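PDB 1ZH8: oxidoreductase from Thermotoga maritima, which probably catalyses the NADP-dependent oxidation or reduction of a hydroxyl group on a substrate not yet identified. Local coordinates for residues H57-A62 / P68-S73; E75-S80 / D84-T89. One frame throughout, in Å; residues are numbered along the deposited sequence.

Contact 1: H57-A62 / P68-S73; sequences HAEEFA and PAVFDS. With NAP (NADP nicotinamide-adenine-dinucleotide phosphate), chain D.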
ATOM      1  N   HIS A  57      32.881  28.006  -9.251  1.00 34.47           N
ATOM      2  CA  HIS A  57      31.466  27.674  -9.393  1.00 36.91           C
ATOM      3  C   HIS A  57      30.571  28.896  -9.203  1.00 38.40           C
ATOM      4  O   HIS A  57      29.564  29.057  -9.913  1.00 39.31           O
ATOM      5  CB  HIS A  57      31.069  26.574  -8.401  1.00 36.68           C
ATOM      6  CG  HIS A  57      31.571  25.216  -8.777  1.00 38.96           C
ATOM      7  ND1 HIS A  57      31.182  24.071  -8.112  1.00 43.47           N
ATOM      8  CD2 HIS A  57      32.418  24.816  -9.755  1.00 36.14           C
ATOM      9  CE1 HIS A  57      31.776  23.025  -8.657  1.00 38.21           C
ATOM     10  NE2 HIS A  57      32.536  23.450  -9.653  1.00 40.46           N
ATOM     11  N   ALA A  58      30.951  29.749  -8.253  1.00 37.76           N
ATOM     12  CA  ALA A  58      30.236  30.996  -7.984  1.00 37.54           C
ATOM     13  C   ALA A  58      30.436  31.986  -9.117  1.00 37.33           C
ATOM     14  O   ALA A  58      29.520  32.758  -9.433  1.00 35.01           O
ATOM     15  CB  ALA A  58      30.694  31.616  -6.667  1.00 36.48           C
ATOM     16  N   GLU A  59      31.637  31.966  -9.706  1.00 37.47           N
ATOM     17  CA  GLU A  59      31.968  32.838 -10.831  1.00 38.57           C
ATOM     18  C   GLU A  59      31.217  32.446 -12.117  1.00 39.27           C
ATOM     19  O   GLU A  59      30.727  33.323 -12.839  1.00 39.19           O
ATOM     20  CB  GLU A  59      33.473  32.871 -11.068  1.00 38.88           C
ATOM     21  CG  GLU A  59      34.267  33.593  -9.972  1.00 44.24           C
ATOM     22  CD  GLU A  59      35.777  33.445 -10.141  1.00 50.47           C
ATOM     23  OE1 GLU A  59      36.226  32.461 -10.787  1.00 52.44           O
ATOM     24  OE2 GLU A  59      36.516  34.311  -9.626  1.00 49.65           O
ATOM     25  N   GLU A  60      31.123  31.139 -12.389  1.00 39.40           N
ATOM     26  CA  GLU A  60      30.344  30.622 -13.526  1.00 39.65           C
ATOM     27  C   GLU A  60      28.883  31.016 -13.354  1.00 38.52           C
ATOM     28  O   GLU A  60      28.239  31.471 -14.289  1.00 38.46           O
ATOM     29  CB  GLU A  60      30.439  29.090 -13.632  1.00 39.27           C
ATOM     30  CG  GLU A  60      31.757  28.511 -14.154  1.00 46.10           C
ATOM     31  CD  GLU A  60      31.993  27.027 -13.735  1.00 58.33           C
ATOM     32  OE1 GLU A  60      31.021  26.294 -13.389  1.00 54.58           O
ATOM     33  OE2 GLU A  60      33.174  26.593 -13.749  1.00 60.79           O
ATOM     34  N   PHE A  61      28.363  30.829 -12.146  1.00 39.18           N
ATOM     35  CA  PHE A  61      27.012  31.263 -11.827  1.00 37.68           C
ATOM     36  C   PHE A  61      26.833  32.774 -12.020  1.00 38.10           C
ATOM     37  O   PHE A  61      25.847  33.196 -12.634  1.00 38.52           O
ATOM     38  CB  PHE A  61      26.626  30.850 -10.409  1.00 37.56           C
ATOM     39  CG  PHE A  61      25.171  31.061 -10.093  1.00 36.71           C
ATOM     40  CD1 PHE A  61      24.232  30.097 -10.418  1.00 35.04           C
ATOM     41  CD2 PHE A  61      24.740  32.233  -9.482  1.00 33.50           C
ATOM     42  CE1 PHE A  61      22.885  30.293 -10.125  1.00 34.59           C
ATOM     43  CE2 PHE A  61      23.397  32.431  -9.193  1.00 33.25           C
ATOM     44  CZ  PHE A  61      22.472  31.468  -9.515  1.00 30.65           C
ATOM     45  N   ALA A  62      27.769  33.582 -11.507  1.00 36.77           N
ATOM     46  CA  ALA A  62      27.731  35.032 -11.745  1.00 37.23           C
ATOM     47  C   ALA A  62      27.537  35.395 -13.232  1.00 37.21           C
ATOM     48  O   ALA A  62      26.767  36.304 -13.546  1.00 37.46           O
ATOM     49  CB  ALA A  62      28.967  35.723 -11.179  1.00 36.60           C
ATOM     50  N   PRO A  68      26.626  39.964 -10.715  1.00 35.25           N
ATOM     51  CA  PRO A  68      26.491  40.223  -9.291  1.00 35.57           C
ATOM     52  C   PRO A  68      27.871  40.213  -8.640  1.00 34.53           C
ATOM     53  O   PRO A  68      28.814  39.660  -9.208  1.00 35.15           O
ATOM     54  CB  PRO A  68      25.671  39.033  -8.811  1.00 34.40           C
ATOM     55  CG  PRO A  68      26.078  37.941  -9.735  1.00 35.18           C
ATOM     56  CD  PRO A  68      26.258  38.583 -11.062  1.00 33.72           C
ATOM     57  N   ALA A  69      27.990  40.812  -7.463  1.00 33.32           N
ATOM     58  CA  ALA A  69      29.227  40.704  -6.696  1.00 32.57           C
ATOM     59  C   ALA A  69      29.451  39.261  -6.223  1.00 32.92           C
ATOM     60  O   ALA A  69      28.504  38.586  -5.810  1.00 33.70           O
ATOM     61  CB  ALA A  69      29.205  41.660  -5.538  1.00 31.74           C
ATOM     62  N   VAL A  70      30.695  38.786  -6.319  1.00 33.34           N
ATOM     63  CA  VAL A  70      31.058  37.435  -5.889  1.00 33.78           C
ATOM     64  C   VAL A  70      31.847  37.473  -4.564  1.00 34.71           C
ATOM     65  O   VAL A  70      32.838  38.176  -4.441  1.00 35.42           O
ATOM     66  CB  VAL A  70      31.861  36.676  -6.984  1.00 33.99           C
ATOM     67  CG1 VAL A  70      32.210  35.252  -6.529  1.00 34.59           C
ATOM     68  CG2 VAL A  70      31.086  36.619  -8.278  1.00 30.30           C
ATOM     69  N   PHE A  71      31.405  36.694  -3.585  1.00 36.29           N
ATOM     70  CA  PHE A  71      32.037  36.669  -2.270  1.00 36.48           C
ATOM     71  C   PHE A  71      32.676  35.319  -1.946  1.00 36.72           C
ATOM     72  O   PHE A  71      32.133  34.262  -2.281  1.00 36.09           O
ATOM     73  CB  PHE A  71      31.014  37.046  -1.190  1.00 36.05           C
ATOM     74  CG  PHE A  71      30.511  38.450  -1.313  1.00 38.06           C
ATOM     75  CD1 PHE A  71      31.264  39.517  -0.819  1.00 40.29           C
ATOM     76  CD2 PHE A  71      29.304  38.716  -1.955  1.00 40.94           C
ATOM     77  CE1 PHE A  71      30.821  40.832  -0.952  1.00 39.76           C
ATOM     78  CE2 PHE A  71      28.843  40.025  -2.085  1.00 46.32           C
ATOM     79  CZ  PHE A  71      29.606  41.090  -1.582  1.00 45.09           C
ATOM     80  N   ASP A  72      33.829  35.374  -1.280  1.00 37.04           N
ATOM     81  CA  ASP A  72      34.500  34.176  -0.787  1.00 38.19           C
ATOM     82  C   ASP A  72      33.734  33.514   0.359  1.00 37.25           C
ATOM     83  O   ASP A  72      33.860  32.316   0.579  1.00 38.51           O
ATOM     84  CB  ASP A  72      35.935  34.508  -0.359  1.00 38.11           C
ATOM     85  CG  ASP A  72      36.845  34.859  -1.548  1.00 42.97           C
ATOM     86  OD1 ASP A  72      36.617  34.331  -2.663  1.00 48.59           O
ATOM     87  OD2 ASP A  72      37.808  35.646  -1.364  1.00 43.83           O
ATOM     88  N   SER A  73      32.937  34.291   1.085  1.00 36.16           N
ATOM     89  CA  SER A  73      32.157  33.730   2.179  1.00 36.17           C
ATOM     90  C   SER A  73      30.765  34.349   2.318  1.00 35.60           C
ATOM     91  O   SER A  73      30.533  35.518   2.003  1.00 36.11           O
ATOM     92  CB  SER A  73      32.930  33.823   3.513  1.00 34.91           C
ATOM     93  OG  SER A  73      32.779  35.104   4.084  1.00 29.31           O
TER
HETATM   94  PA  NAP D 400      24.399  20.552  -4.946  1.00 28.47           P
HETATM   95  O1A NAP D 400      24.487  20.507  -6.429  1.00 32.37           O
HETATM   96  O2A NAP D 400      25.444  19.766  -4.271  1.00 26.84           O
HETATM   97  O5B NAP D 400      24.380  22.090  -4.493  1.00 30.12           O
HETATM   98  C5B NAP D 400      24.926  22.474  -3.252  1.00 31.72           C
HETATM   99  C4B NAP D 400      25.767  23.716  -3.478  1.00 31.67           C
HETATM  100  O4B NAP D 400      26.158  24.276  -2.232  1.00 31.92           O
HETATM  101  C3B NAP D 400      27.054  23.403  -4.233  1.00 29.91           C
HETATM  102  O3B NAP D 400      27.278  24.514  -5.051  1.00 30.83           O
HETATM  103  C2B NAP D 400      28.063  23.348  -3.098  1.00 33.34           C
HETATM  104  O2B NAP D 400      29.471  23.430  -3.290  1.00 39.31           O
HETATM  105  C1B NAP D 400      27.561  24.494  -2.247  1.00 30.87           C
HETATM  106  N9A NAP D 400      28.121  24.434  -0.900  1.00 30.92           N
HETATM  107  C8A NAP D 400      28.467  23.317  -0.172  1.00 28.15           C
HETATM  108  N7A NAP D 400      28.929  23.726   1.030  1.00 29.54           N
HETATM  109  C5A NAP D 400      28.887  25.084   1.069  1.00 33.50           C
HETATM  110  C6A NAP D 400      29.238  26.020   2.033  1.00 31.39           C
HETATM  111  N6A NAP D 400      29.748  25.638   3.192  1.00 35.32           N
HETATM  112  N1A NAP D 400      29.059  27.357   1.790  1.00 33.09           N
HETATM  113  C2A NAP D 400      28.551  27.767   0.581  1.00 36.41           C
HETATM  114  N3A NAP D 400      28.210  26.850  -0.380  1.00 28.65           N
HETATM  115  C4A NAP D 400      28.374  25.534  -0.137  1.00 32.47           C
HETATM  116  O3  NAP D 400      22.979  19.973  -4.499  1.00 25.47           O
HETATM  117  PN  NAP D 400      21.567  20.545  -5.012  1.00 27.99           P
HETATM  118  O1N NAP D 400      21.652  21.857  -5.728  1.00 25.81           O
HETATM  119  O2N NAP D 400      20.982  19.347  -5.598  1.00 28.02           O
HETATM  120  O5D NAP D 400      20.746  20.841  -3.657  1.00 30.35           O
HETATM  121  C5D NAP D 400      20.884  22.020  -2.883  1.00 26.73           C
HETATM  122  C4D NAP D 400      19.587  22.258  -2.114  1.00 27.06           C
HETATM  123  O4D NAP D 400      18.511  22.329  -3.042  1.00 34.85           O
HETATM  124  C3D NAP D 400      19.279  21.089  -1.173  1.00 26.91           C
HETATM  125  O3D NAP D 400      18.775  21.556   0.057  1.00 31.49           O
HETATM  126  C2D NAP D 400      18.210  20.291  -1.880  1.00 28.93           C
HETATM  127  O2D NAP D 400      17.342  19.628  -0.985  1.00 30.92           O
HETATM  128  C1D NAP D 400      17.517  21.369  -2.700  1.00 31.93           C
HETATM  129  N1N NAP D 400      16.892  20.796  -3.889  1.00 29.96           N
HETATM  130  C2N NAP D 400      15.546  20.962  -4.050  1.00 29.38           C
HETATM  131  C3N NAP D 400      14.889  20.427  -5.162  1.00 33.96           C
HETATM  132  C7N NAP D 400      13.456  20.798  -5.456  1.00 35.45           C
HETATM  133  O7N NAP D 400      12.867  20.186  -6.578  1.00 31.58           O
HETATM  134  N7N NAP D 400      12.779  21.676  -4.690  1.00 28.13           N
HETATM  135  C4N NAP D 400      15.631  19.722  -6.119  1.00 31.76           C
HETATM  136  C5N NAP D 400      17.014  19.567  -5.954  1.00 35.40           C
HETATM  137  C6N NAP D 400      17.637  20.111  -4.827  1.00 36.13           C
HETATM  138  P2B NAP D 400      30.378  23.935  -4.520  1.00 37.42           P
HETATM  139  O1X NAP D 400      30.585  25.435  -4.477  1.00 37.87           O
HETATM  140  O2X NAP D 400      29.746  23.586  -5.848  1.00 37.32           O
HETATM  141  O3X NAP D 400      31.692  23.209  -4.327  1.00 38.21           O
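Val70 meets helix 57-62 through both of its methyl groups. Its CB points at the helix, and there the side chain forks: CG1, anti to the backbone N (chi1 -179°), reaches the CB of Ala58 at 3.9 Å and, more loosely, comes near CG of Glu59, at the exposed side of the contact. The other branch, CG2, meets the CB of Ala62, with 3.7 Å between the two carbons. One valine thus spans two alanines a helical turn apart, whose short side chains let helix and strand come within 8.9 Å, axis to axis. Pro68 continues the apolar seam: its CG lies 3.9 Å from the CB of Ala62, while its CD approaches the O of the same residue.

The two elements run nearly antiparallel, at 167°, as expected where the helix of a beta-alpha-beta crossover turns back into its second strand. Here the unit is strand 45-51, helix 55-65 and strand 69-71 of the Rossmann fold, and strand 69-71 forms the outer edge of the parallel sheet within the chain. Near the start of the helix, His57 turns to the cofactor. Its ND1 donates to O2X of the NADP 2'-phosphate over 2.7 Å, nearly straight at 163°, and the oxygen lies in the plane of the imidazole, at its edge. Without the imidazole, as with an alanine here, O2X would probably lose this donor, and the group that distinguishes NADP from NAD would be held less firmly. Farther along the helix, the carboxylate of Glu59 pairs with Arg55, which also forms a salt bridge with Asp72.

Contact 2: E75-S80 / D84-T89; sequences EELLES and DAVDLT. With NAP (NADP nicotinamide-adenine-dinucleotide phosphate), chain D.
The carbonyl O of Leu77 is gripped twice by Ser80, by its side chain and by its backbone. Ser80 OG donates to Leu77 O at 2.8 Å. The hydroxyl oxygen lies tilted by 20° from the carbonyl plane. Ser80 N donates to the same Leu77 O, over 3.2 Å. The hydroxyl is also hydrogen-bonded to Leu82 N, so a single serine ties the last part of helix 74-79 to the loop that leads into strand 85-88.

The residue that offers this carbonyl also turns its side chain to the strand. Leu77 holds CG anti to the backbone N (chi1 -179°), which carries CD2 to within 3.7 Å of Val86 CG1; the two side chains slide past each other in opposite directions. Leu78 sets out from a different side of the helix, yet its end comes nearer the strand, and CD2 lies 3.9 Å from the same Val86 CG1, the two side chains crossing at about a right angle. A single methyl of the strand is therefore met by two leucine methyls. Helix 95-104 adds Ala102 against Val86 and Lys101 against Leu78.

Strand 85-88 lies inside the parallel Rossmann sheet, between strands 19-24 and 108-112, and it leads toward the cofactor: Thr89 O comes 3.4 Å from NADP C5D, while Thr89 OG1 is hydrogen-bonded to Gly25 O. Between helix and strand no hydrogen bond forms, and the touching residues are all buried. The direct contact is thus purely apolar and depends on the fit of three branched aliphatic side chains, whereas the bonds to Leu77 O stay within segment 75-80.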
ATOM      1  N   GLU A  75      29.224  34.922   5.161  1.00 35.75           N
ATOM      2  CA  GLU A  75      29.232  35.916   6.239  1.00 34.44           C
ATOM      3  C   GLU A  75      29.553  37.294   5.668  1.00 34.15           C
ATOM      4  O   GLU A  75      29.006  38.294   6.136  1.00 34.25           O
ATOM      5  CB  GLU A  75      30.247  35.557   7.342  1.00 35.40           C
ATOM      6  CG  GLU A  75      29.912  34.334   8.202  1.00 35.91           C
ATOM      7  CD  GLU A  75      30.205  32.994   7.512  1.00 47.03           C
ATOM      8  OE1 GLU A  75      30.725  32.981   6.375  1.00 47.69           O
ATOM      9  OE2 GLU A  75      29.907  31.938   8.112  1.00 52.12           O
ATOM     10  N   GLU A  76      30.426  37.341   4.657  1.00 34.50           N
ATOM     11  CA  GLU A  76      30.796  38.617   4.028  1.00 36.81           C
ATOM     12  C   GLU A  76      29.651  39.125   3.178  1.00 37.38           C
ATOM     13  O   GLU A  76      29.342  40.322   3.189  1.00 38.56           O
ATOM     14  CB  GLU A  76      32.085  38.529   3.189  1.00 36.99           C
ATOM     15  CG  GLU A  76      32.521  39.893   2.619  1.00 39.52           C
ATOM     16  CD  GLU A  76      33.842  39.883   1.819  1.00 44.74           C
ATOM     17  OE1 GLU A  76      34.351  38.791   1.473  1.00 44.30           O
ATOM     18  OE2 GLU A  76      34.367  40.989   1.523  1.00 36.66           O
ATOM     19  N   LEU A  77      29.020  38.210   2.445  1.00 36.75           N
ATOM     20  CA  LEU A  77      27.854  38.557   1.642  1.00 34.63           C
ATOM     21  C   LEU A  77      26.812  39.200   2.528  1.00 35.55           C
ATOM     22  O   LEU A  77      26.273  40.245   2.182  1.00 36.40           O
ATOM     23  CB  LEU A  77      27.290  37.319   0.990  1.00 32.66           C
ATOM     24  CG  LEU A  77      26.082  37.462   0.082  1.00 34.83           C
ATOM     25  CD1 LEU A  77      26.245  36.515  -1.101  1.00 30.27           C
ATOM     26  CD2 LEU A  77      24.834  37.164   0.858  1.00 25.32           C
ATOM     27  N   LEU A  78      26.562  38.584   3.688  1.00 35.94           N
ATOM     28  CA  LEU A  78      25.552  39.063   4.620  1.00 35.90           C
ATOM     29  C   LEU A  78      25.853  40.457   5.148  1.00 36.85           C
ATOM     30  O   LEU A  78      24.937  41.187   5.505  1.00 38.69           O
ATOM     31  CB  LEU A  78      25.354  38.104   5.802  1.00 34.30           C
ATOM     32  CG  LEU A  78      24.595  36.775   5.673  1.00 35.35           C
ATOM     33  CD1 LEU A  78      24.573  36.067   7.047  1.00 21.24           C
ATOM     34  CD2 LEU A  78      23.182  36.914   5.098  1.00 26.08           C
ATOM     35  N   GLU A  79      27.126  40.825   5.207  1.00 37.87           N
ATOM     36  CA  GLU A  79      27.527  42.064   5.870  1.00 37.65           C
ATOM     37  C   GLU A  79      27.752  43.174   4.834  1.00 38.14           C
ATOM     38  O   GLU A  79      27.895  44.347   5.186  1.00 38.52           O
ATOM     39  CB  GLU A  79      28.739  41.794   6.790  1.00 36.82           C
ATOM     40  CG  GLU A  79      29.471  43.001   7.375  1.00 42.66           C
ATOM     41  CD  GLU A  79      28.739  43.734   8.524  1.00 53.32           C
ATOM     42  OE1 GLU A  79      27.693  43.237   9.037  1.00 47.17           O
ATOM     43  OE2 GLU A  79      29.247  44.825   8.918  1.00 45.53           O
ATOM     44  N   SER A  80      27.711  42.801   3.555  1.00 37.42           N
ATOM     45  CA  SER A  80      28.057  43.704   2.456  1.00 36.47           C
ATOM     46  C   SER A  80      27.076  44.843   2.264  1.00 37.15           C
ATOM     47  O   SER A  80      27.408  45.835   1.619  1.00 36.82           O
ATOM     48  CB  SER A  80      28.146  42.935   1.141  1.00 36.41           C
ATOM     49  OG  SER A  80      26.848  42.530   0.730  1.00 34.31           O
ATOM     50  N   ASP A  84      18.595  42.164   0.515  1.00 36.83           N
ATOM     51  CA  ASP A  84      17.414  42.203   1.375  1.00 37.69           C
ATOM     52  C   ASP A  84      17.079  40.789   1.844  1.00 38.20           C
ATOM     53  O   ASP A  84      16.458  40.598   2.901  1.00 40.16           O
ATOM     54  CB  ASP A  84      16.239  42.776   0.579  1.00 36.96           C
ATOM     55  CG  ASP A  84      16.487  44.219   0.129  1.00 41.38           C
ATOM     56  OD1 ASP A  84      16.798  45.063   0.999  1.00 40.53           O
ATOM     57  OD2 ASP A  84      16.383  44.511  -1.083  1.00 42.24           O
ATOM     58  N   ALA A  85      17.490  39.803   1.044  1.00 33.90           N
ATOM     59  CA  ALA A  85      17.238  38.408   1.347  1.00 33.79           C
ATOM     60  C   ALA A  85      18.284  37.532   0.689  1.00 34.01           C
ATOM     61  O   ALA A  85      19.006  37.961  -0.222  1.00 36.16           O
ATOM     62  CB  ALA A  85      15.821  37.990   0.882  1.00 33.44           C
ATOM     63  N   VAL A  86      18.359  36.301   1.160  1.00 32.55           N
ATOM     64  CA  VAL A  86      19.268  35.336   0.597  1.00 33.01           C
ATOM     65  C   VAL A  86      18.508  34.056   0.241  1.00 34.73           C
ATOM     66  O   VAL A  86      17.476  33.720   0.844  1.00 32.83           O
ATOM     67  CB  VAL A  86      20.482  35.061   1.536  1.00 35.03           C
ATOM     68  CG1 VAL A  86      21.338  36.344   1.731  1.00 31.99           C
ATOM     69  CG2 VAL A  86      20.039  34.506   2.900  1.00 33.20           C
ATOM     70  N   ASP A  87      18.997  33.383  -0.789  1.00 35.72           N
ATOM     71  CA  ASP A  87      18.428  32.131  -1.233  1.00 37.26           C
ATOM     72  C   ASP A  87      19.434  31.017  -0.964  1.00 35.80           C
ATOM     73  O   ASP A  87      20.531  31.015  -1.524  1.00 37.16           O
ATOM     74  CB  ASP A  87      18.104  32.248  -2.724  1.00 40.07           C
ATOM     75  CG  ASP A  87      17.510  30.979  -3.308  1.00 48.38           C
ATOM     76  OD1 ASP A  87      16.971  30.150  -2.527  1.00 57.98           O
ATOM     77  OD2 ASP A  87      17.578  30.820  -4.560  1.00 49.74           O
ATOM     78  N   LEU A  88      19.069  30.077  -0.101  1.00 33.86           N
ATOM     79  CA  LEU A  88      19.995  29.020   0.268  1.00 33.50           C
ATOM     80  C   LEU A  88      19.670  27.747  -0.483  1.00 35.68           C
ATOM     81  O   LEU A  88      18.578  27.175  -0.319  1.00 37.56           O
ATOM     82  CB  LEU A  88      19.994  28.773   1.778  1.00 31.78           C
ATOM     83  CG  LEU A  88      19.947  29.994   2.701  1.00 33.86           C
ATOM     84  CD1 LEU A  88      19.779  29.611   4.196  1.00 29.73           C
ATOM     85  CD2 LEU A  88      21.164  30.876   2.492  1.00 27.95           C
ATOM     86  N   THR A  89      20.606  27.319  -1.329  1.00 33.99           N
ATOM     87  CA  THR A  89      20.489  26.044  -2.040  1.00 34.63           C
ATOM     88  C   THR A  89      21.697  25.196  -1.679  1.00 34.62           C
ATOM     89  O   THR A  89      22.602  24.983  -2.493  1.00 34.57           O
ATOM     90  CB  THR A  89      20.410  26.260  -3.567  1.00 35.66           C
ATOM     91  OG1 THR A  89      21.318  27.307  -3.944  1.00 38.16           O
ATOM     92  CG2 THR A  89      18.989  26.682  -3.961  1.00 36.25           C
TER
HETATM   93  PA  NAP D 400      24.399  20.552  -4.946  1.00 28.47           P
HETATM   94  O1A NAP D 400      24.487  20.507  -6.429  1.00 32.37           O
HETATM   95  O2A NAP D 400      25.444  19.766  -4.271  1.00 26.84           O
HETATM   96  O5B NAP D 400      24.380  22.090  -4.493  1.00 30.12           O
HETATM   97  C5B NAP D 400      24.926  22.474  -3.252  1.00 31.72           C
HETATM   98  C4B NAP D 400      25.767  23.716  -3.478  1.00 31.67           C
HETATM   99  O4B NAP D 400      26.158  24.276  -2.232  1.00 31.92           O
HETATM  100  C3B NAP D 400      27.054  23.403  -4.233  1.00 29.91           C
HETATM  101  O3B NAP D 400      27.278  24.514  -5.051  1.00 30.83           O
HETATM  102  C2B NAP D 400      28.063  23.348  -3.098  1.00 33.34           C
HETATM  103  O2B NAP D 400      29.471  23.430  -3.290  1.00 39.31           O
HETATM  104  C1B NAP D 400      27.561  24.494  -2.247  1.00 30.87           C
HETATM  105  N9A NAP D 400      28.121  24.434  -0.900  1.00 30.92           N
HETATM  106  C8A NAP D 400      28.467  23.317  -0.172  1.00 28.15           C
HETATM  107  N7A NAP D 400      28.929  23.726   1.030  1.00 29.54           N
HETATM  108  C5A NAP D 400      28.887  25.084   1.069  1.00 33.50           C
HETATM  109  C6A NAP D 400      29.238  26.020   2.033  1.00 31.39           C
HETATM  110  N6A NAP D 400      29.748  25.638   3.192  1.00 35.32           N
HETATM  111  N1A NAP D 400      29.059  27.357   1.790  1.00 33.09           N
HETATM  112  C2A NAP D 400      28.551  27.767   0.581  1.00 36.41           C
HETATM  113  N3A NAP D 400      28.210  26.850  -0.380  1.00 28.65           N
HETATM  114  C4A NAP D 400      28.374  25.534  -0.137  1.00 32.47           C
HETATM  115  O3  NAP D 400      22.979  19.973  -4.499  1.00 25.47           O
HETATM  116  PN  NAP D 400      21.567  20.545  -5.012  1.00 27.99           P
HETATM  117  O1N NAP D 400      21.652  21.857  -5.728  1.00 25.81           O
HETATM  118  O2N NAP D 400      20.982  19.347  -5.598  1.00 28.02           O
HETATM  119  O5D NAP D 400      20.746  20.841  -3.657  1.00 30.35           O
HETATM  120  C5D NAP D 400      20.884  22.020  -2.883  1.00 26.73           C
HETATM  121  C4D NAP D 400      19.587  22.258  -2.114  1.00 27.06           C
HETATM  122  O4D NAP D 400      18.511  22.329  -3.042  1.00 34.85           O
HETATM  123  C3D NAP D 400      19.279  21.089  -1.173  1.00 26.91           C
HETATM  124  O3D NAP D 400      18.775  21.556   0.057  1.00 31.49           O
HETATM  125  C2D NAP D 400      18.210  20.291  -1.880  1.00 28.93           C
HETATM  126  O2D NAP D 400      17.342  19.628  -0.985  1.00 30.92           O
HETATM  127  C1D NAP D 400      17.517  21.369  -2.700  1.00 31.93           C
HETATM  128  N1N NAP D 400      16.892  20.796  -3.889  1.00 29.96           N
HETATM  129  C2N NAP D 400      15.546  20.962  -4.050  1.00 29.38           C
HETATM  130  C3N NAP D 400      14.889  20.427  -5.162  1.00 33.96           C
HETATM  131  C7N NAP D 400      13.456  20.798  -5.456  1.00 35.45           C
HETATM  132  O7N NAP D 400      12.867  20.186  -6.578  1.00 31.58           O
HETATM  133  N7N NAP D 400      12.779  21.676  -4.690  1.00 28.13           N
HETATM  134  C4N NAP D 400      15.631  19.722  -6.119  1.00 31.76           C
HETATM  135  C5N NAP D 400      17.014  19.567  -5.954  1.00 35.40           C
HETATM  136  C6N NAP D 400      17.637  20.111  -4.827  1.00 36.13           C
HETATM  137  P2B NAP D 400      30.378  23.935  -4.520  1.00 37.42           P
HETATM  138  O1X NAP D 400      30.585  25.435  -4.477  1.00 37.87           O
HETATM  139  O2X NAP D 400      29.746  23.586  -5.848  1.00 37.32           O
HETATM  140  O3X NAP D 400      31.692  23.209  -4.327  1.00 38.21           O

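Both contacts set a helix against a strand of one parallel Rossmann sheet through apolar side chains, without a hydrogen bond across. Contact 1 works at the outer strand, with alanines admitting a close approach and the exposed Glu59 at its solvent side; contact 2 reaches a strand inside the sheet, its three touching residues all buried, and joins less surface (93 against 210 Å²). They follow in series along the chain, and Phe71 bridges them: its CB points away from helix 57-62, and its ring packs on Glu76, Leu77 and Ser80. Each also meets the cofactor differently, contact 1 by a hydrogen bond to the 2'-phosphate, contact 2 by backbone proximity to the nicotinamide-side ribose.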